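Local coordinates for putative lipoprotein (PDB 4FVS), which is of unknown function but, as an exported protein with a fold related to the LolA and LolB lipoprotein-transport proteins, probably binds lipid, at residues A[48-53]-A[63-68]; A[16-21]-A[31-36]; A[76-81]-A[100-105]. All blocks are in the same frame, centred on the assembly; numbering follows the deposited sequence.

Contact 1: A[48-53]-A[63-68]; sequences EADYVY and KGDIKA
The phenol ring of Tyr51 lies flat over the backbone of Gly64 on the neighbouring strand. Gly64 CA sits 3.9 Å from the centre of the Tyr51 ring and 21° off its normal, a CH-pi contact, while the peptide nitrogen of Gly64 lies over the same face nearer the rim. On the opposite face comes the hydroxyl of Tyr53, again towards the rim, and at the edge, close to the ring plane, is the amide nitrogen of Ile66. In turn, Tyr51 CD1 stands over one face of the Tyr53 ring. The first torsion of Tyr51 (chi1 69°) sets CG between its own N and carbonyl carbon, which swings the ring across towards 63-68, and the lack of a side chain on Gly64 lets it settle there. Its hydroxyl is hydrogen-bonded to Asn62 OD1.

Such a cross-strand cover, known as aromatic rescue of glycine, occurs here within the antiparallel beta hairpin of strands 44-54 and 60-71. Ala49 with Ile66 and Tyr51 with Gly64 form its hydrogen-bonded pairs. Ala49 N reaches Ile66 O at 2.9 Å, almost straight at 176°, and Ile66 N returns a bond to Ala49 O at 2.8 Å. The bond from Gly64 N to Tyr51 O is longer, at 3.2 Å, its donor tilted from the carbonyl plane. Beside Tyr51, the CB of Ala49 meets Ile66 CG2 at 4.1 Å, an apolar contact next to the ring.

Charge gathers on the other face. Glu48 OE1 lies alongside Lys67 CE at 3.2 Å, yet 4.4 Å from Lys67 NZ, beyond a salt bridge; that ammonium pairs instead with Glu46. Asp65 brings its carboxylate near those of both Glu48 and Asp50, and their mutual repulsion would probably raise the proton affinity of one of them.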
loop_
_atom_site.group_PDB
_atom_site.type_symbol
_atom_site.label_atom_id
_atom_site.label_comp_id
_atom_site.label_asym_id
_atom_site.label_seq_id
_atom_site.Cartn_x
_atom_site.Cartn_y
_atom_site.Cartn_z
ATOM N N GLU A 48 6.599 -10.431 -8.381
ATOM C CA GLU A 48 6.686 -10.845 -6.990
ATOM C C GLU A 48 7.873 -10.107 -6.338
ATOM O O GLU A 48 9.005 -10.222 -6.802
ATOM C CB GLU A 48 6.805 -12.381 -6.849
ATOM C CG GLU A 48 6.649 -12.833 -5.404
ATOM C CD GLU A 48 6.536 -14.294 -5.048
ATOM O OE1 GLU A 48 5.400 -14.789 -5.185
ATOM O OE2 GLU A 48 7.426 -14.805 -4.327
ATOM N N ALA A 49 7.603 -9.341 -5.285
ATOM C CA ALA A 49 8.624 -8.593 -4.567
ATOM C C ALA A 49 8.705 -8.994 -3.097
ATOM O O ALA A 49 7.685 -9.343 -2.504
ATOM C CB ALA A 49 8.338 -7.111 -4.669
ATOM N N ASP A 50 9.926 -8.957 -2.524
ATOM C CA ASP A 50 10.183 -9.210 -1.106
ATOM C C ASP A 50 10.190 -7.908 -0.358
ATOM O O ASP A 50 10.568 -6.882 -0.926
ATOM C CB ASP A 50 11.510 -9.953 -0.868
ATOM C CG ASP A 50 11.429 -11.426 -1.154
ATOM O OD1 ASP A 50 10.694 -12.128 -0.430
ATOM O OD2 ASP A 50 12.138 -11.892 -2.075
ATOM N N TYR A 51 9.747 -7.928 0.910
ATOM C CA TYR A 51 9.765 -6.726 1.730
ATOM C C TYR A 51 10.295 -7.058 3.104
ATOM O O TYR A 51 10.151 -8.184 3.570
ATOM C CB TYR A 51 8.385 -6.047 1.806
ATOM C CG TYR A 51 7.317 -6.798 2.572
ATOM C CD1 TYR A 51 7.230 -6.703 3.958
ATOM C CD2 TYR A 51 6.320 -7.510 1.906
ATOM C CE1 TYR A 51 6.227 -7.354 4.670
ATOM C CE2 TYR A 51 5.305 -8.164 2.611
ATOM C CZ TYR A 51 5.262 -8.080 3.996
ATOM O OH TYR A 51 4.274 -8.716 4.717
ATOM N N VAL A 52 10.944 -6.072 3.734
ATOM C CA VAL A 52 11.467 -6.138 5.097
ATOM C C VAL A 52 11.131 -4.828 5.767
ATOM O O VAL A 52 11.583 -3.776 5.324
ATOM C CB VAL A 52 12.981 -6.466 5.226
ATOM C CG1 VAL A 52 13.349 -6.766 6.683
ATOM C CG2 VAL A 52 13.376 -7.647 4.338
ATOM N N TYR A 53 10.291 -4.886 6.793
ATOM C CA TYR A 53 9.925 -3.719 7.567
ATOM C C TYR A 53 10.769 -3.761 8.832
ATOM O O TYR A 53 10.776 -4.779 9.533
ATOM C CB TYR A 53 8.406 -3.665 7.865
ATOM C CG TYR A 53 7.453 -3.572 6.683
ATOM C CD1 TYR A 53 7.923 -3.352 5.391
ATOM C CD2 TYR A 53 6.073 -3.673 6.863
ATOM C CE1 TYR A 53 7.046 -3.240 4.306
ATOM C CE2 TYR A 53 5.187 -3.601 5.781
ATOM C CZ TYR A 53 5.676 -3.365 4.503
ATOM O OH TYR A 53 4.786 -3.269 3.441
ATOM N N LYS A 63 8.458 -9.237 7.746
ATOM C CA LYS A 63 9.058 -9.618 6.485
ATOM C C LYS A 63 8.068 -10.525 5.780
ATOM O O LYS A 63 7.312 -11.251 6.438
ATOM C CB LYS A 63 10.461 -10.277 6.661
ATOM C CG LYS A 63 10.485 -11.532 7.533
ATOM C CD LYS A 63 11.770 -12.320 7.414
ATOM C CE LYS A 63 11.708 -13.644 8.158
ATOM N NZ LYS A 63 11.982 -13.502 9.610
ATOM N N GLY A 64 8.062 -10.444 4.457
ATOM C CA GLY A 64 7.181 -11.225 3.612
ATOM C C GLY A 64 7.376 -10.882 2.159
ATOM O O GLY A 64 8.366 -10.240 1.800
ATOM N N ASP A 65 6.420 -11.289 1.322
ATOM C CA ASP A 65 6.439 -11.028 -0.108
ATOM C C ASP A 65 5.067 -10.482 -0.580
ATOM O O ASP A 65 4.041 -10.730 0.057
ATOM C CB ASP A 65 6.852 -12.275 -0.894
ATOM C CG ASP A 65 6.215 -13.575 -0.463
ATOM O OD1 ASP A 65 4.983 -13.734 -0.674
ATOM O OD2 ASP A 65 6.959 -14.468 0.017
ATOM N N ILE A 66 5.080 -9.704 -1.664
ATOM C CA ILE A 66 3.891 -9.067 -2.200
ATOM C C ILE A 66 3.827 -9.312 -3.694
ATOM O O ILE A 66 4.857 -9.273 -4.373
ATOM C CB ILE A 66 3.835 -7.554 -1.832
ATOM C CG1 ILE A 66 2.473 -6.929 -2.204
ATOM C CG2 ILE A 66 4.998 -6.753 -2.399
ATOM C CD1 ILE A 66 1.920 -5.988 -1.194
ATOM N N LYS A 67 2.621 -9.634 -4.199
ATOM C CA LYS A 67 2.404 -9.894 -5.625
ATOM C C LYS A 67 1.620 -8.745 -6.270
ATOM O O LYS A 67 0.774 -8.132 -5.638
ATOM C CB LYS A 67 1.696 -11.235 -5.865
ATOM C CG LYS A 67 2.639 -12.410 -6.044
ATOM C CD LYS A 67 1.957 -13.566 -6.777
ATOM C CE LYS A 67 2.933 -14.635 -7.237
ATOM N NZ LYS A 67 2.301 -15.639 -8.131
ATOM N N ALA A 68 1.977 -8.419 -7.499
ATOM C CA ALA A 68 1.341 -7.397 -8.328
ATOM C C ALA A 68 1.159 -7.949 -9.712
ATOM O O ALA A 68 2.052 -8.648 -10.199
ATOM C CB ALA A 68 2.182 -6.126 -8.372
#

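Contact 2: A[16-21]-A[31-36]; sequences WVRKGY and MSYQVD
This is a buried antiparallel pairing of two strands, 15-22 and 27-41, which form a beta hairpin near the start of the chain, and its main side-chain feature is the packing of Trp16 over Tyr33. Tyr33 CB points into one face of the indole, a CH-pi contact 3.3 Å from the centroid of the six-membered ring of Trp16. The Tyr33 ring then runs on past the five-membered ring, nearly parallel to it (5°) but slid aside, their centroids 4.6 Å apart, so overlap is slight. With chi1 at 65°, Trp16 has CG between its backbone N and carbonyl carbon, and the indole is thereby carried across onto the partner strand. Its far corner also touches Val35, CZ3 to CG2 at 3.7 Å, while Phe8 meets it edge-to-face. An alanine at Trp16 would be likely to strip the cover from Tyr33 CB and from the Val35 methyl, opening a gap beside both and leaving the tyrosine ring less firmly fixed.

Further along, Arg18 and Met31, a selenomethionine in this crystal, make a hydrogen-bonded pair: Met31 N to Arg18 O is 2.7 Å, and Arg18 N meets Met31 O in its carbonyl plane. The chain of Met31 bends at its last torsion and brings CE over the face of the Arg18 guanidinium. Arg18 NH1 approaches Tyr33 OH at 3.1 Å with an angle too poor for a hydrogen bond. The firmer polar partners lie on other strands: Thr209 for Arg18 NH2, and Tyr53 for the Tyr33 hydroxyl.

Val17 and Ser32 turn to the opposite, partly exposed face. Such alternation, with Trp16, Arg18, Met31 and Tyr33 on the buried face and Val17, Lys19, Ser32 and Gln34 on the more open one, is consistent with the curved antiparallel sheet of LolA- and LolB-like proteins.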
loop_
_atom_site.group_PDB
_atom_site.type_symbol
_atom_site.label_atom_id
_atom_site.label_comp_id
_atom_site.label_asym_id
_atom_site.label_seq_id
_atom_site.Cartn_x
_atom_site.Cartn_y
_atom_site.Cartn_z
ATOM N N TRP A 16 13.872 -0.495 -3.487
ATOM C CA TRP A 16 13.312 0.784 -3.091
ATOM C C TRP A 16 13.073 0.805 -1.588
ATOM O O TRP A 16 13.059 -0.238 -0.928
ATOM C CB TRP A 16 12.039 1.177 -3.874
ATOM C CG TRP A 16 10.797 0.354 -3.725
ATOM C CD1 TRP A 16 9.638 0.747 -3.125
ATOM C CD2 TRP A 16 10.512 -0.895 -4.369
ATOM N NE1 TRP A 16 8.671 -0.216 -3.286
ATOM C CE2 TRP A 16 9.173 -1.227 -4.065
ATOM C CE3 TRP A 16 11.279 -1.807 -5.106
ATOM C CZ2 TRP A 16 8.582 -2.422 -4.484
ATOM C CZ3 TRP A 16 10.693 -2.998 -5.510
ATOM C CH2 TRP A 16 9.360 -3.296 -5.201
ATOM N N VAL A 17 13.008 2.024 -1.038
ATOM C CA VAL A 17 12.823 2.283 0.376
ATOM C C VAL A 17 11.757 3.320 0.542
ATOM O O VAL A 17 11.847 4.402 -0.049
ATOM C CB VAL A 17 14.128 2.727 1.102
ATOM C CG1 VAL A 17 13.887 2.904 2.611
ATOM C CG2 VAL A 17 15.263 1.745 0.868
ATOM N N ARG A 18 10.751 2.989 1.350
ATOM C CA ARG A 18 9.677 3.870 1.802
ATOM C C ARG A 18 9.852 4.020 3.293
ATOM O O ARG A 18 10.101 3.005 3.963
ATOM C CB ARG A 18 8.279 3.331 1.434
ATOM C CG ARG A 18 7.935 3.556 -0.030
ATOM C CD ARG A 18 6.650 2.891 -0.494
ATOM N NE ARG A 18 5.488 3.340 0.272
ATOM C CZ ARG A 18 4.728 2.524 0.991
ATOM N NH1 ARG A 18 4.978 1.223 1.013
ATOM N NH2 ARG A 18 3.691 2.995 1.662
ATOM N N LYS A 19 9.751 5.249 3.827
ATOM C CA LYS A 19 9.904 5.434 5.266
ATOM C C LYS A 19 8.594 5.956 5.856
ATOM O O LYS A 19 7.913 6.780 5.246
ATOM C CB LYS A 19 11.101 6.352 5.593
ATOM C CG LYS A 19 12.445 5.686 5.333
ATOM C CD LYS A 19 13.574 6.489 5.839
ATOM C CE LYS A 19 14.911 5.829 5.588
ATOM N NZ LYS A 19 16.050 6.725 5.971
ATOM N N GLY A 20 8.241 5.423 7.019
ATOM C CA GLY A 20 7.012 5.755 7.732
ATOM C C GLY A 20 7.284 6.699 8.871
ATOM O O GLY A 20 8.154 6.428 9.697
ATOM N N TYR A 21 6.532 7.823 8.911
ATOM C CA TYR A 21 6.670 8.898 9.895
ATOM C C TYR A 21 5.377 9.177 10.622
ATOM O O TYR A 21 4.312 8.887 10.091
ATOM C CB TYR A 21 7.098 10.171 9.170
ATOM C CG TYR A 21 8.404 10.061 8.419
ATOM C CD1 TYR A 21 9.623 10.311 9.052
ATOM C CD2 TYR A 21 8.426 9.744 7.061
ATOM C CE1 TYR A 21 10.831 10.207 8.367
ATOM C CE2 TYR A 21 9.632 9.637 6.366
ATOM C CZ TYR A 21 10.831 9.879 7.024
ATOM O OH TYR A 21 12.022 9.794 6.355
HETATM N N MSE A 31 10.735 0.697 5.306
HETATM C CA MSE A 31 10.149 -0.361 4.494
HETATM C C MSE A 31 10.993 -0.568 3.253
HETATM O O MSE A 31 10.984 0.287 2.351
HETATM C CB MSE A 31 8.710 -0.017 4.164
HETATM C CG MSE A 31 7.869 0.125 5.429
HETATM SE SE MSE A 31 6.144 0.917 5.224
HETATM C CE MSE A 31 6.747 2.792 4.826
ATOM N N SER A 32 11.773 -1.685 3.243
ATOM C CA SER A 32 12.679 -2.012 2.158
ATOM C C SER A 32 12.106 -3.105 1.291
ATOM O O SER A 32 11.642 -4.125 1.804
ATOM C CB SER A 32 14.031 -2.424 2.702
ATOM O OG SER A 32 14.512 -1.399 3.550
ATOM N N TYR A 33 12.129 -2.889 -0.026
ATOM C CA TYR A 33 11.574 -3.822 -0.996
ATOM C C TYR A 33 12.554 -4.171 -2.079
ATOM O O TYR A 33 13.519 -3.438 -2.308
ATOM C CB TYR A 33 10.336 -3.224 -1.678
ATOM C CG TYR A 33 9.158 -2.870 -0.805
ATOM C CD1 TYR A 33 9.144 -1.690 -0.064
ATOM C CD2 TYR A 33 7.987 -3.618 -0.851
ATOM C CE1 TYR A 33 8.032 -1.329 0.705
ATOM C CE2 TYR A 33 6.867 -3.264 -0.094
ATOM C CZ TYR A 33 6.889 -2.108 0.668
ATOM O OH TYR A 33 5.775 -1.756 1.381
ATOM N N GLN A 34 12.268 -5.269 -2.787
ATOM C CA GLN A 34 13.052 -5.722 -3.918
ATOM C C GLN A 34 12.242 -6.637 -4.848
ATOM O O GLN A 34 11.649 -7.602 -4.379
ATOM C CB GLN A 34 14.317 -6.446 -3.469
ATOM C CG GLN A 34 15.191 -6.756 -4.675
ATOM C CD GLN A 34 16.386 -7.565 -4.339
ATOM O OE1 GLN A 34 16.331 -8.484 -3.513
ATOM N NE2 GLN A 34 17.465 -7.287 -5.043
ATOM N N VAL A 35 12.264 -6.361 -6.163
ATOM C CA VAL A 35 11.616 -7.212 -7.165
ATOM C C VAL A 35 12.419 -8.517 -7.273
ATOM O O VAL A 35 13.565 -8.496 -7.718
ATOM C CB VAL A 35 11.464 -6.520 -8.540
ATOM C CG1 VAL A 35 10.865 -7.474 -9.567
ATOM C CG2 VAL A 35 10.635 -5.247 -8.430
ATOM N N ASP A 36 11.827 -9.628 -6.832
ATOM C CA ASP A 36 12.478 -10.927 -6.851
ATOM C C ASP A 36 12.258 -11.617 -8.209
ATOM O O ASP A 36 13.233 -12.064 -8.805
ATOM C CB ASP A 36 11.975 -11.801 -5.687
ATOM C CG ASP A 36 12.854 -12.988 -5.309
ATOM O OD1 ASP A 36 13.861 -13.250 -6.023
ATOM O OD2 ASP A 36 12.548 -13.649 -4.294
#

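Contact 3: A[76-81]-A[100-105]; sequences FLDSKE and ENFINY
Asp78 reaches across to the strand that carries Phe102, in the antiparallel pairing of strands 74-78 and 102-104 at one end of the strand order of this LolA/LolB-like beta fold. Its CB lies 3.9 Å from Phe102 CE1. The next atom, CG, stands over a face of the Phe102 ring; placed anti to the backbone N (chi1 -153°), it leads the carboxylate towards the loop before that strand. There OD1 receives a weak but straight bond from Asn101 N (3.4 Å), and OD2 passes beside the CG methylene of Glu100.

Leu77 and Ile103 form the hydrogen-bonded pair of the ladder, with Leu77 N to Ile103 O at 3.0 Å and Ile103 N answering to Leu77 O. On their face Leu77 CB packs 3.8 Å from Tyr105 CE1. Phe76 crosses Asn104 on the side of Phe102, its CE2 against Asn104 CB, and both phenyl rings also meet Tyr69.

Beyond Asp78 the chain turns into a 3-10 segment, and the carbonyl of Asn101 grips its first residue twice: Asn101 O accepts a bond from Ser79 N at 2.7 Å and one from Ser79 OG at 2.6 Å.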
loop_
_atom_site.group_PDB
_atom_site.type_symbol
_atom_site.label_atom_id
_atom_site.label_comp_id
_atom_site.label_asym_id
_atom_site.label_seq_id
_atom_site.Cartn_x
_atom_site.Cartn_y
_atom_site.Cartn_z
ATOM N N PHE A 76 -3.655 -4.899 -10.551
ATOM C CA PHE A 76 -4.004 -5.316 -9.187
ATOM C C PHE A 76 -2.773 -5.460 -8.295
ATOM O O PHE A 76 -1.701 -5.839 -8.749
ATOM C CB PHE A 76 -4.767 -6.645 -9.213
ATOM C CG PHE A 76 -6.012 -6.642 -10.075
ATOM C CD1 PHE A 76 -5.932 -6.888 -11.443
ATOM C CD2 PHE A 76 -7.263 -6.406 -9.517
ATOM C CE1 PHE A 76 -7.074 -6.863 -12.234
ATOM C CE2 PHE A 76 -8.401 -6.387 -10.309
ATOM C CZ PHE A 76 -8.300 -6.617 -11.662
ATOM N N LEU A 77 -2.950 -5.189 -7.016
ATOM C CA LEU A 77 -1.899 -5.284 -6.010
ATOM C C LEU A 77 -2.489 -5.833 -4.708
ATOM O O LEU A 77 -3.640 -5.510 -4.397
ATOM C CB LEU A 77 -1.307 -3.877 -5.809
ATOM C CG LEU A 77 -0.146 -3.684 -4.828
ATOM C CD1 LEU A 77 1.106 -4.452 -5.266
ATOM C CD2 LEU A 77 0.185 -2.224 -4.705
ATOM N N ASP A 78 -1.716 -6.646 -3.943
ATOM C CA ASP A 78 -2.196 -7.169 -2.661
ATOM C C ASP A 78 -2.541 -5.986 -1.740
ATOM O O ASP A 78 -1.720 -5.069 -1.565
ATOM C CB ASP A 78 -1.174 -8.126 -2.008
ATOM C CG ASP A 78 -1.781 -9.176 -1.072
ATOM O OD1 ASP A 78 -2.812 -8.871 -0.413
ATOM O OD2 ASP A 78 -1.197 -10.281 -0.961
ATOM N N SER A 79 -3.782 -5.997 -1.187
ATOM C CA SER A 79 -4.342 -4.942 -0.332
ATOM C C SER A 79 -3.531 -4.659 0.948
ATOM O O SER A 79 -3.759 -3.610 1.541
ATOM C CB SER A 79 -5.793 -5.232 0.047
ATOM O OG SER A 79 -5.987 -6.518 0.605
ATOM N N LYS A 80 -2.548 -5.511 1.326
ATOM C CA LYS A 80 -1.709 -5.305 2.520
ATOM C C LYS A 80 -0.759 -4.106 2.317
ATOM O O LYS A 80 -0.318 -3.495 3.305
ATOM C CB LYS A 80 -0.917 -6.585 2.934
ATOM C CG LYS A 80 0.106 -7.126 1.946
ATOM C CD LYS A 80 0.869 -8.250 2.567
ATOM C CE LYS A 80 1.575 -9.107 1.576
ATOM N NZ LYS A 80 2.087 -10.346 2.231
ATOM N N GLU A 81 -0.484 -3.755 1.041
ATOM C CA GLU A 81 0.342 -2.598 0.660
ATOM C C GLU A 81 -0.322 -1.267 1.138
ATOM O O GLU A 81 0.380 -0.293 1.426
ATOM C CB GLU A 81 0.551 -2.597 -0.858
ATOM C CG GLU A 81 1.563 -1.602 -1.393
ATOM C CD GLU A 81 3.048 -1.787 -1.134
ATOM O OE1 GLU A 81 3.417 -2.438 -0.127
ATOM O OE2 GLU A 81 3.844 -1.211 -1.917
ATOM N N GLU A 100 -4.792 -12.459 2.219
ATOM C CA GLU A 100 -4.630 -12.072 0.830
ATOM C C GLU A 100 -5.940 -11.542 0.277
ATOM O O GLU A 100 -6.977 -12.178 0.427
ATOM C CB GLU A 100 -4.136 -13.271 0.001
ATOM C CG GLU A 100 -4.004 -12.994 -1.488
ATOM C CD GLU A 100 -4.192 -14.222 -2.355
ATOM O OE1 GLU A 100 -3.173 -14.895 -2.634
ATOM O OE2 GLU A 100 -5.348 -14.510 -2.755
ATOM N N ASN A 101 -5.887 -10.355 -0.327
ATOM C CA ASN A 101 -7.008 -9.713 -1.018
ATOM C C ASN A 101 -6.402 -8.768 -2.041
ATOM O O ASN A 101 -5.699 -7.838 -1.663
ATOM C CB ASN A 101 -8.002 -9.010 -0.048
ATOM C CG ASN A 101 -9.397 -8.710 -0.609
ATOM O OD1 ASN A 101 -9.597 -8.518 -1.806
ATOM N ND2 ASN A 101 -10.405 -8.643 0.251
ATOM N N PHE A 102 -6.556 -9.083 -3.335
ATOM C CA PHE A 102 -6.016 -8.251 -4.416
ATOM C C PHE A 102 -7.040 -7.224 -4.825
ATOM O O PHE A 102 -8.187 -7.568 -5.102
ATOM C CB PHE A 102 -5.592 -9.107 -5.605
ATOM C CG PHE A 102 -4.321 -9.909 -5.373
ATOM C CD1 PHE A 102 -3.069 -9.318 -5.503
ATOM C CD2 PHE A 102 -4.375 -11.262 -5.073
ATOM C CE1 PHE A 102 -1.904 -10.067 -5.326
ATOM C CE2 PHE A 102 -3.205 -12.007 -4.901
ATOM C CZ PHE A 102 -1.983 -11.408 -5.030
ATOM N N ILE A 103 -6.644 -5.959 -4.827
ATOM C CA ILE A 103 -7.512 -4.847 -5.218
ATOM C C ILE A 103 -6.928 -4.114 -6.431
ATOM O O ILE A 103 -5.708 -4.031 -6.579
ATOM C CB ILE A 103 -7.760 -3.880 -4.044
ATOM C CG1 ILE A 103 -6.418 -3.352 -3.443
ATOM C CG2 ILE A 103 -8.657 -4.559 -2.991
ATOM C CD1 ILE A 103 -6.511 -2.145 -2.446
ATOM N N ASN A 104 -7.804 -3.587 -7.296
ATOM C CA ASN A 104 -7.382 -2.850 -8.485
ATOM C C ASN A 104 -6.916 -1.445 -8.137
ATOM O O ASN A 104 -7.338 -0.873 -7.118
ATOM C CB ASN A 104 -8.503 -2.757 -9.513
ATOM C CG ASN A 104 -9.643 -1.832 -9.144
ATOM O OD1 ASN A 104 -10.072 -1.751 -8.004
ATOM N ND2 ASN A 104 -10.177 -1.122 -10.107
ATOM N N TYR A 105 -6.059 -0.891 -9.023
ATOM C CA TYR A 105 -5.568 0.464 -8.985
ATOM C C TYR A 105 -5.857 1.054 -10.354
ATOM O O TYR A 105 -5.215 0.693 -11.342
ATOM C CB TYR A 105 -4.083 0.539 -8.566
ATOM C CG TYR A 105 -3.893 0.380 -7.073
ATOM C CD1 TYR A 105 -3.897 -0.882 -6.477
ATOM C CD2 TYR A 105 -3.749 1.487 -6.248
ATOM C CE1 TYR A 105 -3.762 -1.036 -5.098
ATOM C CE2 TYR A 105 -3.618 1.348 -4.863
ATOM C CZ TYR A 105 -3.627 0.082 -4.293
ATOM O OH TYR A 105 -3.468 -0.072 -2.936
#

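All three contacts are antiparallel pairings in one run of neighbouring strands, from 15-22 through 27-41, 44-54, 60-71 and 74-78 to 102-104. Contacts 1 and 2 are hairpins joined where Val52 N bonds Ser32 O; contact 3 links strands farther apart in sequence and follows contact 1 through strands 60-71 and 74-78. Contacts 2 and 3 are mostly buried, whereas contact 1 is partly so, with a charged outer face. A CH-pi contact of Tyr33 CB with the indole marks contact 2, a ring over glycine contact 1; contact 3 adds to its ladder side-chain bonds from Ser79 and, weakly, to Asp78. On the buried side Tyr33 OH weakly bonds Glu81, while Lys80 NZ to Asp65 O ties contacts 1 and 3.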